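Side-chain contacts in invasion protein InvA (Salmonella enterica, PDB 2X49), which is an inner-membrane export apparatus protein of a type III secretion system, here as its C-terminal domain, and takes part in invasion of intestinal epithelial cells: residues E199-W204 / I212-H217; E179-L184 / K195-A200; K151-Q156 / V189-M194; H228-G233 / D312-S317. All blocks are in the same frame, centred on the assembly; numbering follows the deposited sequence.

Contact 1 of 4, residues E199-W204 / I212-H217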
loop_
_atom_site.group_PDB
_atom_site.type_symbol
_atom_site.label_atom_id
_atom_site.label_comp_id
_atom_site.label_asym_id
_atom_site.label_seq_id
_atom_site.Cartn_x
_atom_site.Cartn_y
_atom_site.Cartn_z
ATOM N N GLU A 199 16.029 1.720 16.171
ATOM C CA GLU A 199 15.897 1.430 17.619
ATOM C C GLU A 199 15.209 0.060 17.798
ATOM O O GLU A 199 15.561 -0.745 18.670
ATOM C CB GLU A 199 15.126 2.517 18.370
ATOM C CG GLU A 199 15.922 3.756 18.549
ATOM C CD GLU A 199 15.109 4.909 19.151
ATOM O OE1 GLU A 199 13.851 4.777 19.199
ATOM O OE2 GLU A 199 15.722 5.929 19.556
ATOM N N ALA A 200 14.248 -0.214 16.941
ATOM C CA ALA A 200 13.511 -1.491 17.029
ATOM C C ALA A 200 14.352 -2.667 16.576
ATOM O O ALA A 200 14.312 -3.747 17.166
ATOM C CB ALA A 200 12.156 -1.430 16.238
ATOM N N LEU A 201 15.235 -2.413 15.642
ATOM C CA LEU A 201 16.172 -3.465 15.204
ATOM C C LEU A 201 17.175 -3.748 16.306
ATOM O O LEU A 201 17.551 -4.912 16.526
ATOM C CB LEU A 201 16.884 -3.104 13.924
ATOM C CG LEU A 201 16.043 -3.251 12.671
ATOM C CD1 LEU A 201 16.669 -2.482 11.487
ATOM C CD2 LEU A 201 15.923 -4.691 12.353
ATOM N N ALA A 202 17.600 -2.705 17.027
ATOM C CA ALA A 202 18.625 -2.877 18.084
ATOM C C ALA A 202 18.055 -3.740 19.184
ATOM O O ALA A 202 18.798 -4.486 19.871
ATOM C CB ALA A 202 19.101 -1.543 18.660
ATOM N N LEU A 203 16.745 -3.652 19.337
ATOM C CA LEU A 203 15.996 -4.410 20.376
ATOM C C LEU A 203 15.755 -5.855 19.956
ATOM O O LEU A 203 15.951 -6.812 20.757
ATOM C CB LEU A 203 14.678 -3.708 20.742
ATOM C CG LEU A 203 13.813 -4.313 21.848
ATOM C CD1 LEU A 203 14.590 -4.305 23.174
ATOM C CD2 LEU A 203 12.459 -3.596 21.994
ATOM N N TRP A 204 15.370 -6.038 18.707
ATOM C CA TRP A 204 14.850 -7.323 18.237
ATOM C C TRP A 204 15.827 -8.181 17.475
ATOM O O TRP A 204 15.806 -9.412 17.560
ATOM C CB TRP A 204 13.570 -7.100 17.412
ATOM C CG TRP A 204 12.388 -6.765 18.281
ATOM C CD1 TRP A 204 11.800 -5.525 18.402
ATOM C CD2 TRP A 204 11.632 -7.639 19.109
ATOM N NE1 TRP A 204 10.747 -5.584 19.251
ATOM C CE2 TRP A 204 10.606 -6.868 19.696
ATOM C CE3 TRP A 204 11.701 -8.999 19.397
ATOM C CZ2 TRP A 204 9.682 -7.407 20.565
ATOM C CZ3 TRP A 204 10.758 -9.527 20.265
ATOM C CH2 TRP A 204 9.780 -8.732 20.838
ATOM N N ILE A 212 11.204 -12.984 8.530
ATOM C CA ILE A 212 9.727 -12.755 8.475
ATOM C C ILE A 212 9.265 -12.363 9.862
ATOM O O ILE A 212 8.563 -11.364 10.089
ATOM C CB ILE A 212 8.968 -13.947 8.018
ATOM C CG1 ILE A 212 9.326 -14.241 6.572
ATOM C CG2 ILE A 212 7.457 -13.723 8.083
ATOM C CD1 ILE A 212 9.369 -13.058 5.761
ATOM N N ASN A 213 9.710 -13.185 10.776
ATOM C CA ASN A 213 9.386 -12.985 12.184
ATOM C C ASN A 213 9.884 -11.612 12.627
ATOM O O ASN A 213 9.211 -10.880 13.278
ATOM C CB ASN A 213 9.960 -14.104 13.070
ATOM C CG ASN A 213 9.247 -15.424 12.874
ATOM O OD1 ASN A 213 8.229 -15.497 12.195
ATOM N ND2 ASN A 213 9.788 -16.487 13.477
ATOM N N LEU A 214 11.125 -11.289 12.275
ATOM C CA LEU A 214 11.729 -10.001 12.655
ATOM C C LEU A 214 10.886 -8.819 12.163
ATOM O O LEU A 214 10.668 -7.821 12.884
ATOM C CB LEU A 214 13.198 -9.891 12.136
ATOM C CG LEU A 214 13.953 -8.603 12.450
ATOM C CD1 LEU A 214 14.047 -8.421 13.969
ATOM C CD2 LEU A 214 15.329 -8.525 11.745
ATOM N N VAL A 215 10.475 -8.899 10.910
ATOM C CA VAL A 215 9.646 -7.848 10.320
ATOM C C VAL A 215 8.376 -7.615 11.128
ATOM O O VAL A 215 7.994 -6.487 11.377
ATOM C CB VAL A 215 9.279 -8.095 8.813
ATOM C CG1 VAL A 215 8.190 -7.120 8.397
ATOM C CG2 VAL A 215 10.505 -7.874 7.981
ATOM N N GLU A 216 7.792 -8.686 11.601
ATOM C CA GLU A 216 6.554 -8.562 12.366
ATOM C C GLU A 216 6.793 -7.744 13.649
ATOM O O GLU A 216 5.930 -6.976 14.130
ATOM C CB GLU A 216 5.941 -9.940 12.651
ATOM C CG GLU A 216 4.473 -9.869 12.873
ATOM C CD GLU A 216 3.649 -9.412 11.641
ATOM O OE1 GLU A 216 4.171 -9.342 10.483
ATOM O OE2 GLU A 216 2.441 -9.151 11.829
ATOM N N HIS A 217 7.940 -7.994 14.281
ATOM C CA HIS A 217 8.272 -7.271 15.488
ATOM C C HIS A 217 8.505 -5.788 15.216
ATOM O O HIS A 217 8.138 -4.904 16.009
ATOM C CB HIS A 217 9.472 -7.882 16.228
ATOM C CG HIS A 217 9.208 -9.235 16.813
ATOM N ND1 HIS A 217 8.284 -9.449 17.814
ATOM C CD2 HIS A 217 9.788 -10.441 16.582
ATOM C CE1 HIS A 217 8.265 -10.731 18.138
ATOM N NE2 HIS A 217 9.188 -11.351 17.420
#

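Contact 2 of 4, residues E179-L184 / K195-A200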
loop_
_atom_site.group_PDB
_atom_site.type_symbol
_atom_site.label_atom_id
_atom_site.label_comp_id
_atom_site.label_asym_id
_atom_site.label_seq_id
_atom_site.Cartn_x
_atom_site.Cartn_y
_atom_site.Cartn_z
ATOM N N GLU A 179 16.516 -6.055 3.637
ATOM C CA GLU A 179 15.376 -6.964 3.574
ATOM C C GLU A 179 14.190 -6.544 4.418
ATOM O O GLU A 179 13.025 -6.553 3.989
ATOM C CB GLU A 179 15.764 -8.420 3.880
ATOM C CG GLU A 179 16.574 -8.994 2.803
ATOM C CD GLU A 179 17.278 -10.279 3.186
ATOM O OE1 GLU A 179 17.088 -10.764 4.326
ATOM O OE2 GLU A 179 18.048 -10.801 2.335
ATOM N N VAL A 180 14.487 -6.134 5.641
ATOM C CA VAL A 180 13.472 -5.573 6.568
ATOM C C VAL A 180 12.747 -4.359 5.937
ATOM O O VAL A 180 11.516 -4.256 5.843
ATOM C CB VAL A 180 14.049 -5.210 7.917
ATOM C CG1 VAL A 180 13.048 -4.434 8.743
ATOM C CG2 VAL A 180 14.470 -6.494 8.626
ATOM N N LEU A 181 13.532 -3.471 5.414
ATOM C CA LEU A 181 12.992 -2.218 4.831
ATOM C C LEU A 181 12.096 -2.505 3.623
ATOM O O LEU A 181 11.022 -1.901 3.465
ATOM C CB LEU A 181 14.143 -1.257 4.472
ATOM C CG LEU A 181 15.027 -0.681 5.612
ATOM C CD1 LEU A 181 16.003 0.451 5.163
ATOM C CD2 LEU A 181 14.168 -0.135 6.740
ATOM N N GLN A 182 12.566 -3.393 2.719
ATOM C CA GLN A 182 11.780 -3.783 1.542
ATOM C C GLN A 182 10.445 -4.390 1.931
ATOM O O GLN A 182 9.415 -4.134 1.305
ATOM C CB GLN A 182 12.540 -4.772 0.621
ATOM C CG GLN A 182 13.640 -4.234 -0.165
ATOM C CD GLN A 182 14.341 -5.348 -0.919
ATOM O OE1 GLN A 182 14.470 -6.466 -0.401
ATOM N NE2 GLN A 182 14.805 -5.068 -2.139
ATOM N N ARG A 183 10.496 -5.214 2.976
ATOM C CA ARG A 183 9.293 -5.907 3.428
ATOM C C ARG A 183 8.294 -4.962 4.056
ATOM O O ARG A 183 7.090 -5.128 3.922
ATOM C CB ARG A 183 9.629 -7.144 4.261
ATOM C CG ARG A 183 10.243 -8.273 3.414
ATOM C CD ARG A 183 10.824 -9.433 4.252
ATOM N NE ARG A 183 11.442 -10.470 3.385
ATOM C CZ ARG A 183 10.741 -11.345 2.683
ATOM N NH1 ARG A 183 9.434 -11.371 2.786
ATOM N NH2 ARG A 183 11.342 -12.224 1.892
ATOM N N LEU A 184 8.791 -3.907 4.683
ATOM C CA LEU A 184 7.915 -2.838 5.250
ATOM C C LEU A 184 7.258 -2.059 4.092
ATOM O O LEU A 184 6.043 -1.988 3.985
ATOM C CB LEU A 184 8.679 -1.901 6.175
ATOM C CG LEU A 184 9.171 -2.552 7.452
ATOM C CD1 LEU A 184 10.093 -1.547 8.154
ATOM C CD2 LEU A 184 7.962 -3.000 8.294
ATOM N N LYS A 195 15.107 6.313 12.382
ATOM C CA LYS A 195 15.696 6.278 13.743
ATOM C C LYS A 195 14.901 5.270 14.563
ATOM O O LYS A 195 15.430 4.411 15.291
ATOM C CB LYS A 195 15.689 7.622 14.447
ATOM C CG LYS A 195 16.301 7.591 15.873
ATOM C CD LYS A 195 16.172 8.921 16.563
ATOM C CE LYS A 195 16.769 8.906 17.978
ATOM N NZ LYS A 195 16.555 10.180 18.762
ATOM N N LEU A 196 13.601 5.358 14.421
ATOM C CA LEU A 196 12.720 4.428 15.185
ATOM C C LEU A 196 12.838 2.982 14.717
ATOM O O LEU A 196 12.781 2.012 15.490
ATOM C CB LEU A 196 11.281 4.909 15.178
ATOM C CG LEU A 196 11.118 6.149 16.055
ATOM C CD1 LEU A 196 9.615 6.483 16.218
ATOM C CD2 LEU A 196 11.815 6.021 17.422
ATOM N N ILE A 197 13.039 2.806 13.433
ATOM C CA ILE A 197 13.157 1.516 12.883
ATOM C C ILE A 197 14.432 0.898 13.442
ATOM O O ILE A 197 14.455 -0.270 13.793
ATOM C CB ILE A 197 13.138 1.493 11.357
ATOM C CG1 ILE A 197 11.728 1.830 10.885
ATOM C CG2 ILE A 197 13.495 0.139 10.798
ATOM C CD1 ILE A 197 11.674 2.121 9.399
ATOM N N MET A 198 15.479 1.680 13.428
ATOM C CA MET A 198 16.804 1.225 13.941
ATOM C C MET A 198 16.748 0.914 15.414
ATOM O O MET A 198 17.367 -0.065 15.874
ATOM C CB MET A 198 17.919 2.182 13.576
ATOM C CG MET A 198 18.195 2.283 12.110
ATOM S SD MET A 198 18.917 0.770 11.468
ATOM C CE MET A 198 17.645 0.259 10.340
ATOM N N GLU A 199 16.029 1.720 16.171
ATOM C CA GLU A 199 15.897 1.430 17.619
ATOM C C GLU A 199 15.209 0.060 17.798
ATOM O O GLU A 199 15.561 -0.745 18.670
ATOM C CB GLU A 199 15.126 2.517 18.370
ATOM C CG GLU A 199 15.922 3.756 18.549
ATOM C CD GLU A 199 15.109 4.909 19.151
ATOM O OE1 GLU A 199 13.851 4.777 19.199
ATOM O OE2 GLU A 199 15.722 5.929 19.556
ATOM N N ALA A 200 14.248 -0.214 16.941
ATOM C CA ALA A 200 13.511 -1.491 17.029
ATOM C C ALA A 200 14.352 -2.667 16.576
ATOM O O ALA A 200 14.312 -3.747 17.166
ATOM C CB ALA A 200 12.156 -1.430 16.238
#

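Contact 3 of 4, residues K151-Q156 / V189-M194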
loop_
_atom_site.group_PDB
_atom_site.type_symbol
_atom_site.label_atom_id
_atom_site.label_comp_id
_atom_site.label_asym_id
_atom_site.label_seq_id
_atom_site.Cartn_x
_atom_site.Cartn_y
_atom_site.Cartn_z
ATOM N N LYS A 151 22.248 1.308 2.373
ATOM C CA LYS A 151 23.557 1.666 2.926
ATOM C C LYS A 151 23.657 3.191 3.029
ATOM O O LYS A 151 24.282 3.751 3.935
ATOM C CB LYS A 151 24.692 1.052 2.093
ATOM C CG LYS A 151 26.079 1.594 2.428
ATOM C CD LYS A 151 26.622 1.098 3.767
ATOM C CE LYS A 151 28.137 1.311 3.812
ATOM N NZ LYS A 151 28.676 1.603 5.182
ATOM N N HIS A 152 23.004 3.841 2.089
ATOM C CA HIS A 152 23.034 5.310 2.013
ATOM C C HIS A 152 22.282 5.874 3.188
ATOM O O HIS A 152 22.680 6.850 3.834
ATOM C CB HIS A 152 22.358 5.817 0.752
ATOM C CG HIS A 152 22.372 7.307 0.626
ATOM N ND1 HIS A 152 23.439 7.992 0.089
ATOM C CD2 HIS A 152 21.463 8.243 0.985
ATOM C CE1 HIS A 152 23.178 9.288 0.102
ATOM N NE2 HIS A 152 21.991 9.471 0.650
ATOM N N MET A 153 21.164 5.226 3.433
ATOM C CA MET A 153 20.285 5.638 4.514
ATOM C C MET A 153 20.971 5.440 5.835
ATOM O O MET A 153 20.846 6.262 6.729
ATOM C CB MET A 153 18.940 4.916 4.482
ATOM C CG MET A 153 18.113 5.151 3.222
ATOM S SD MET A 153 16.673 4.047 3.116
ATOM C CE MET A 153 15.740 4.501 4.535
ATOM N N LEU A 154 21.731 4.354 5.938
ATOM C CA LEU A 154 22.426 4.010 7.204
ATOM C C LEU A 154 23.524 5.016 7.468
ATOM O O LEU A 154 23.755 5.462 8.590
ATOM C CB LEU A 154 23.028 2.600 7.195
ATOM C CG LEU A 154 22.013 1.456 7.080
ATOM C CD1 LEU A 154 22.777 0.145 6.910
ATOM C CD2 LEU A 154 21.179 1.411 8.360
ATOM N N ASP A 155 24.152 5.398 6.371
ATOM C CA ASP A 155 25.265 6.347 6.411
ATOM C C ASP A 155 24.800 7.720 6.848
ATOM O O ASP A 155 25.460 8.382 7.651
ATOM C CB ASP A 155 26.026 6.396 5.081
ATOM C CG ASP A 155 27.026 5.258 4.977
ATOM O OD1 ASP A 155 27.335 4.669 6.036
ATOM O OD2 ASP A 155 27.527 4.962 3.875
ATOM N N GLN A 156 23.623 8.074 6.366
ATOM C CA GLN A 156 22.999 9.358 6.699
ATOM C C GLN A 156 22.679 9.364 8.179
ATOM O O GLN A 156 22.839 10.351 8.881
ATOM C CB GLN A 156 21.716 9.606 5.887
ATOM C CG GLN A 156 21.945 9.877 4.383
ATOM C CD GLN A 156 20.656 10.140 3.591
ATOM O OE1 GLN A 156 19.700 9.209 3.657
ATOM N NE2 GLN A 156 20.529 11.166 2.920
ATOM N N VAL A 189 4.167 0.469 4.275
ATOM C CA VAL A 189 4.690 1.079 5.528
ATOM C C VAL A 189 5.894 1.959 5.214
ATOM O O VAL A 189 6.846 1.518 4.518
ATOM C CB VAL A 189 5.089 0.002 6.542
ATOM C CG1 VAL A 189 5.661 0.675 7.778
ATOM C CG2 VAL A 189 3.869 -0.860 6.833
ATOM N N SER A 190 5.840 3.220 5.628
ATOM C CA SER A 190 6.919 4.158 5.367
ATOM C C SER A 190 8.173 3.833 6.152
ATOM O O SER A 190 8.086 3.360 7.297
ATOM C CB SER A 190 6.503 5.617 5.738
ATOM O OG SER A 190 7.526 6.552 5.587
ATOM N N VAL A 191 9.299 4.125 5.549
ATOM C CA VAL A 191 10.611 3.997 6.219
ATOM C C VAL A 191 11.277 5.321 6.505
ATOM O O VAL A 191 12.478 5.410 6.774
ATOM C CB VAL A 191 11.554 3.030 5.514
ATOM C CG1 VAL A 191 10.931 1.621 5.521
ATOM C CG2 VAL A 191 11.930 3.483 4.097
ATOM N N ARG A 192 10.484 6.376 6.416
ATOM C CA ARG A 192 10.981 7.721 6.742
ATOM C C ARG A 192 11.572 7.848 8.151
ATOM O O ARG A 192 12.560 8.523 8.347
ATOM C CB ARG A 192 9.894 8.793 6.562
ATOM C CG ARG A 192 10.411 10.176 6.877
ATOM C CD ARG A 192 9.559 11.260 6.247
ATOM N NE ARG A 192 9.971 11.493 4.861
ATOM C CZ ARG A 192 11.085 12.105 4.509
ATOM N NH1 ARG A 192 11.869 12.620 5.442
ATOM N NH2 ARG A 192 11.410 12.239 3.220
ATOM N N ASN A 193 10.925 7.189 9.101
ATOM C CA ASN A 193 11.391 7.265 10.502
ATOM C C ASN A 193 12.438 6.203 10.791
ATOM O O ASN A 193 12.194 5.228 11.512
ATOM C CB ASN A 193 10.237 7.151 11.474
ATOM C CG ASN A 193 10.596 7.704 12.825
ATOM O OD1 ASN A 193 11.795 7.833 13.176
ATOM N ND2 ASN A 193 9.569 8.091 13.591
ATOM N N MET A 194 13.582 6.412 10.174
ATOM C CA MET A 194 14.654 5.440 10.201
ATOM C C MET A 194 15.166 5.262 11.602
ATOM O O MET A 194 15.528 4.158 11.979
ATOM C CB MET A 194 15.780 5.819 9.242
ATOM C CG MET A 194 16.694 4.636 8.911
ATOM S SD MET A 194 15.807 3.329 8.004
ATOM C CE MET A 194 15.718 4.059 6.364
#

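Contact 4 of 4, residues H228-G233 / D312-S317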
loop_
_atom_site.group_PDB
_atom_site.type_symbol
_atom_site.label_atom_id
_atom_site.label_comp_id
_atom_site.label_asym_id
_atom_site.label_seq_id
_atom_site.Cartn_x
_atom_site.Cartn_y
_atom_site.Cartn_z
ATOM N N HIS A 228 -1.096 5.812 11.524
ATOM C CA HIS A 228 -1.238 7.248 11.129
ATOM C C HIS A 228 -1.179 7.392 9.618
ATOM O O HIS A 228 -1.819 8.261 8.996
ATOM C CB HIS A 228 -0.176 8.116 11.801
ATOM C CG HIS A 228 -0.565 8.571 13.167
ATOM N ND1 HIS A 228 -0.771 7.883 14.322
ATOM C CD2 HIS A 228 -0.773 9.902 13.463
ATOM C CE1 HIS A 228 -1.113 8.806 15.284
ATOM N NE2 HIS A 228 -1.118 10.011 14.738
ATOM N N LYS A 229 -0.428 6.501 9.020
ATOM C CA LYS A 229 -0.264 6.502 7.555
ATOM C C LYS A 229 -1.516 6.051 6.828
ATOM O O LYS A 229 -1.963 6.677 5.871
ATOM C CB LYS A 229 0.919 5.638 7.106
ATOM C CG LYS A 229 1.253 5.920 5.632
ATOM C CD LYS A 229 2.373 5.084 5.129
ATOM C CE LYS A 229 2.410 5.131 3.606
ATOM N NZ LYS A 229 1.347 4.313 2.969
ATOM N N PHE A 230 -2.067 4.946 7.284
ATOM C CA PHE A 230 -3.221 4.345 6.636
ATOM C C PHE A 230 -4.478 5.148 6.815
ATOM O O PHE A 230 -5.353 5.168 5.959
ATOM C CB PHE A 230 -3.460 2.899 7.056
ATOM C CG PHE A 230 -2.625 1.911 6.275
ATOM C CD1 PHE A 230 -3.015 1.447 5.052
ATOM C CD2 PHE A 230 -1.454 1.414 6.857
ATOM C CE1 PHE A 230 -2.225 0.540 4.366
ATOM C CE2 PHE A 230 -0.671 0.522 6.172
ATOM C CZ PHE A 230 -1.051 0.079 4.960
ATOM N N ALA A 231 -4.518 5.855 7.924
ATOM C CA ALA A 231 -5.767 6.517 8.330
ATOM C C ALA A 231 -5.794 7.910 7.732
ATOM O O ALA A 231 -6.803 8.629 7.709
ATOM C CB ALA A 231 -5.876 6.568 9.867
ATOM N N ASN A 232 -4.636 8.241 7.208
ATOM C CA ASN A 232 -4.324 9.604 6.822
ATOM C C ASN A 232 -4.581 10.533 7.986
ATOM O O ASN A 232 -4.016 10.420 9.088
ATOM C CB ASN A 232 -5.229 10.060 5.665
ATOM C CG ASN A 232 -4.896 9.358 4.339
ATOM O OD1 ASN A 232 -4.332 8.264 4.322
ATOM N ND2 ASN A 232 -5.239 9.997 3.228
ATOM N N GLY A 233 -5.475 11.447 7.678
ATOM C CA GLY A 233 -5.960 12.443 8.634
ATOM C C GLY A 233 -7.436 12.248 8.862
ATOM O O GLY A 233 -8.122 13.061 9.487
ATOM N N ASP A 312 -3.892 -5.140 -3.459
ATOM C CA ASP A 312 -3.992 -3.775 -2.953
ATOM C C ASP A 312 -4.706 -3.697 -1.640
ATOM O O ASP A 312 -4.910 -2.606 -1.112
ATOM C CB ASP A 312 -4.709 -2.897 -3.995
ATOM C CG ASP A 312 -3.923 -2.803 -5.298
ATOM O OD1 ASP A 312 -2.671 -2.893 -5.275
ATOM O OD2 ASP A 312 -4.555 -2.657 -6.348
ATOM N N LEU A 313 -5.011 -4.859 -1.088
ATOM C CA LEU A 313 -5.710 -4.905 0.236
ATOM C C LEU A 313 -4.734 -5.195 1.365
ATOM O O LEU A 313 -4.336 -6.337 1.573
ATOM C CB LEU A 313 -6.849 -5.949 0.223
ATOM C CG LEU A 313 -7.728 -6.071 1.456
ATOM C CD1 LEU A 313 -8.295 -4.712 1.891
ATOM C CD2 LEU A 313 -8.864 -7.045 1.129
ATOM N N GLU A 314 -4.357 -4.161 2.088
ATOM C CA GLU A 314 -3.400 -4.373 3.211
ATOM C C GLU A 314 -4.150 -4.931 4.435
ATOM O O GLU A 314 -5.381 -4.863 4.588
ATOM C CB GLU A 314 -2.589 -3.161 3.541
ATOM C CG GLU A 314 -1.843 -2.539 2.359
ATOM C CD GLU A 314 -0.972 -3.464 1.510
ATOM O OE1 GLU A 314 -0.505 -4.520 2.010
ATOM O OE2 GLU A 314 -0.725 -3.118 0.318
ATOM N N VAL A 315 -3.330 -5.609 5.232
ATOM C CA VAL A 315 -3.805 -6.341 6.416
ATOM C C VAL A 315 -3.050 -5.823 7.634
ATOM O O VAL A 315 -1.850 -5.903 7.696
ATOM C CB VAL A 315 -3.619 -7.880 6.264
ATOM C CG1 VAL A 315 -4.290 -8.580 7.437
ATOM C CG2 VAL A 315 -4.145 -8.431 4.866
ATOM N N LEU A 316 -3.817 -5.266 8.566
ATOM C CA LEU A 316 -3.292 -4.741 9.865
ATOM C C LEU A 316 -3.758 -5.585 11.027
ATOM O O LEU A 316 -4.846 -6.143 11.018
ATOM C CB LEU A 316 -3.720 -3.281 10.101
ATOM C CG LEU A 316 -3.362 -2.216 9.035
ATOM C CD1 LEU A 316 -3.625 -0.777 9.508
ATOM C CD2 LEU A 316 -1.943 -2.338 8.544
ATOM N N SER A 317 -2.908 -5.639 12.055
ATOM C CA SER A 317 -3.305 -6.290 13.280
ATOM C C SER A 317 -4.033 -5.314 14.214
ATOM O O SER A 317 -3.898 -4.103 14.119
ATOM C CB SER A 317 -2.115 -6.908 13.961
ATOM O OG SER A 317 -1.302 -5.882 14.494
#

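Contact 1 of 4, residues E199-W204 / I212-H217
His217 lays its imidazole flat over the six-membered ring of Trp204, the two planes only 6° apart and the ring centroids 3.8 Å from each other. This is an offset stack, and the offset lets two parts of the histidine be used at once: while the imidazole lies over the benzo half of the indole, CB of His217 stands 3.6 Å from the centroid of the pyrrole half of Trp204, almost straight above it, as a CH-pi contact. On the histidine's side, CZ3 of Trp204 lies over the middle of the imidazole. The other indole face carries CG of Leu203, shifted toward the rim, so the tryptophan is held between its own helix and the next.

With CG anti to the carbonyl carbon (chi1 -67°), His217 brings its imidazole over the indole. Deeper in, CD1 of Leu214 rests 3.7 Å from CB of Trp204, and CD2 of Leu214 meets CD2 of Leu201 at 3.9 Å.

The pair illustrates how consecutive helices of the helical region, 194-204 and 211-221, can join at a wide angle: the local axes approach to 10.3 Å and run at 128°. No hydrogen bond crosses between the segments. Cohesion therefore comes from dispersion and ring stacking, and any positive charge on the imidazole would probably be welcomed by the indole face.

Contact 2 of 4, residues E179-L184 / K195-A200
Leu181, Leu184 and Ile197 meet without any flat group among them, so there are no ring faces or edges to match, only branched methyl ends. The setting is an all-helical region of the FHIPEP-family C-terminal domain, where helix 174-185 faces helix 194-204 and Leu181 and Leu184, three residues apart on the first helix, close on the single Ile197 of the second.

Ile197 divides its two branches between the leucines. Its CG2 methyl meets CD2 of Leu181 at 4.1 Å, the side chains running at a slant to one another. The longer branch ends in CD1, which comes tip to tip with CD1 of Leu184. With chi1 of -71°, Ile197 sets CG1 beside its backbone N and CG2 anti to it, and this splits the branches toward separate partners. The backbones stay well apart, the CA atoms of Leu181 and Ile197 being 8.9 Å from each other, so the side chains alone bridge the gap.

All three residues are buried, and other helices add to the same core. Leu181 also packs on Thr150 and Met153 of helix 147-158, whereas Leu184 touches Arg219 of helix 211-221. Ile197 reaches Met222 as well. Here one beta-branched residue serves two neighbours: CD1 of Ile197 and CD1 of Leu184 end 4.2 Å apart.

Contact 3 of 4, residues K151-Q156 / V189-M194
Met153 on helix 147-158 faces Met194, their CA atoms 8.0 Å apart, where the irregular segment 189-194 turns into helix 194-204. Small local motifs shape this passage. Ser190 OG accepts the backbone N-H of Arg192 at 3.1 Å with an angle of 165°, an ST turn, and Asn193 is the centre of an inverse gamma turn while its OD1 N-caps the next helix through a weak bond to Leu196 N.

Both methionines start out toward the opposite segment, each with its CB directed across the contact. Met194 carries CG anti to its backbone N (chi1 -162°). The modelled methyls sit closer than two carbons can, so the detail of how the two chains cross is doubtful. The approach of Val191 CG2 to the Met153 methyl carries the same doubt.

Outside the pair, Arg192 gives its guanidinium to the carbonyls of Phe36 and Ile37 and makes a cation-pi contact with Phe36. Leu181 of helix 174-185 touches Val191 and Met194. Segment 189-194 thus packs on helices 147-158 and 174-185 as it leads into helix 194-204, with Val189 and Asn193 also touching helix 223-231.

Contact 4 of 4, residues H228-G233 / D312-S317
Phe230 pushes its ring between the side chains of Glu314 and Leu316, both on the same side of the edge strand 314-317, and this is where the contact is tight. CG of Glu314 lies at the ring edge, near its plane, 3.7 Å from CE1 of Phe230, and CB of Glu314 is 3.8 Å from that same CE1. CD2 of Leu316 comes in obliquely to CE2 of Phe230 at 3.9 Å, and both leucine methyls come within 4.1 Å of the ring atom CD2 of Phe230. Val291 of the adjoining strand and Arg188 touch the same phenylalanine.

Away from Phe230 the segment is loose: His228 before it, and Asn232 and Gly233 after it, are exposed, and Asn232, with positive phi, leaves the helical path. Between these two segments Phe230 alone makes the join; strand 314-317, outermost in its parallel four-stranded sheet, pairs with strand 291-294 through Leu292 and Thr294.

Glu314 shows how a charged residue can serve an apolar surface. Its chi1 (-53°) keeps CG at the ring, and the bend at chi2 (-52°) leads the carboxylate away, its plane 49° from that of the phenyl. There OE2 forms a salt bridge with Arg188 and OE1 one with Lys303, and Arg188 also donates to the carbonyl of Asp312. Two cations at one buried carboxylate would probably favour its ionised form, while the hydrocarbon stem is left to pack against Phe230.

Overall arrangement
Contact 2 touches both contact 1 and contact 3, which do not touch each other, whereas contact 4 ties helix 223-231 to strand 314-317 of the parallel sheet. Contacts 1 and 2 share helix 194-204, their centres about 7 Å apart, and Leu214 touches Val180 between them. Contact 2 lies about 8 Å from contact 3, centre to centre. Along the chain contact 3 opens first, contact 2 interleaves with it, contact 1 begins on the stretch where contact 2 ends, and contact 4 comes last. Contact 4 sits about 20 Å from contacts 1 and 3, centre to centre, but helix 223-231 follows helix 211-221, and Lys229 touches Ser190, joining helices and sheet within the C-terminal domain.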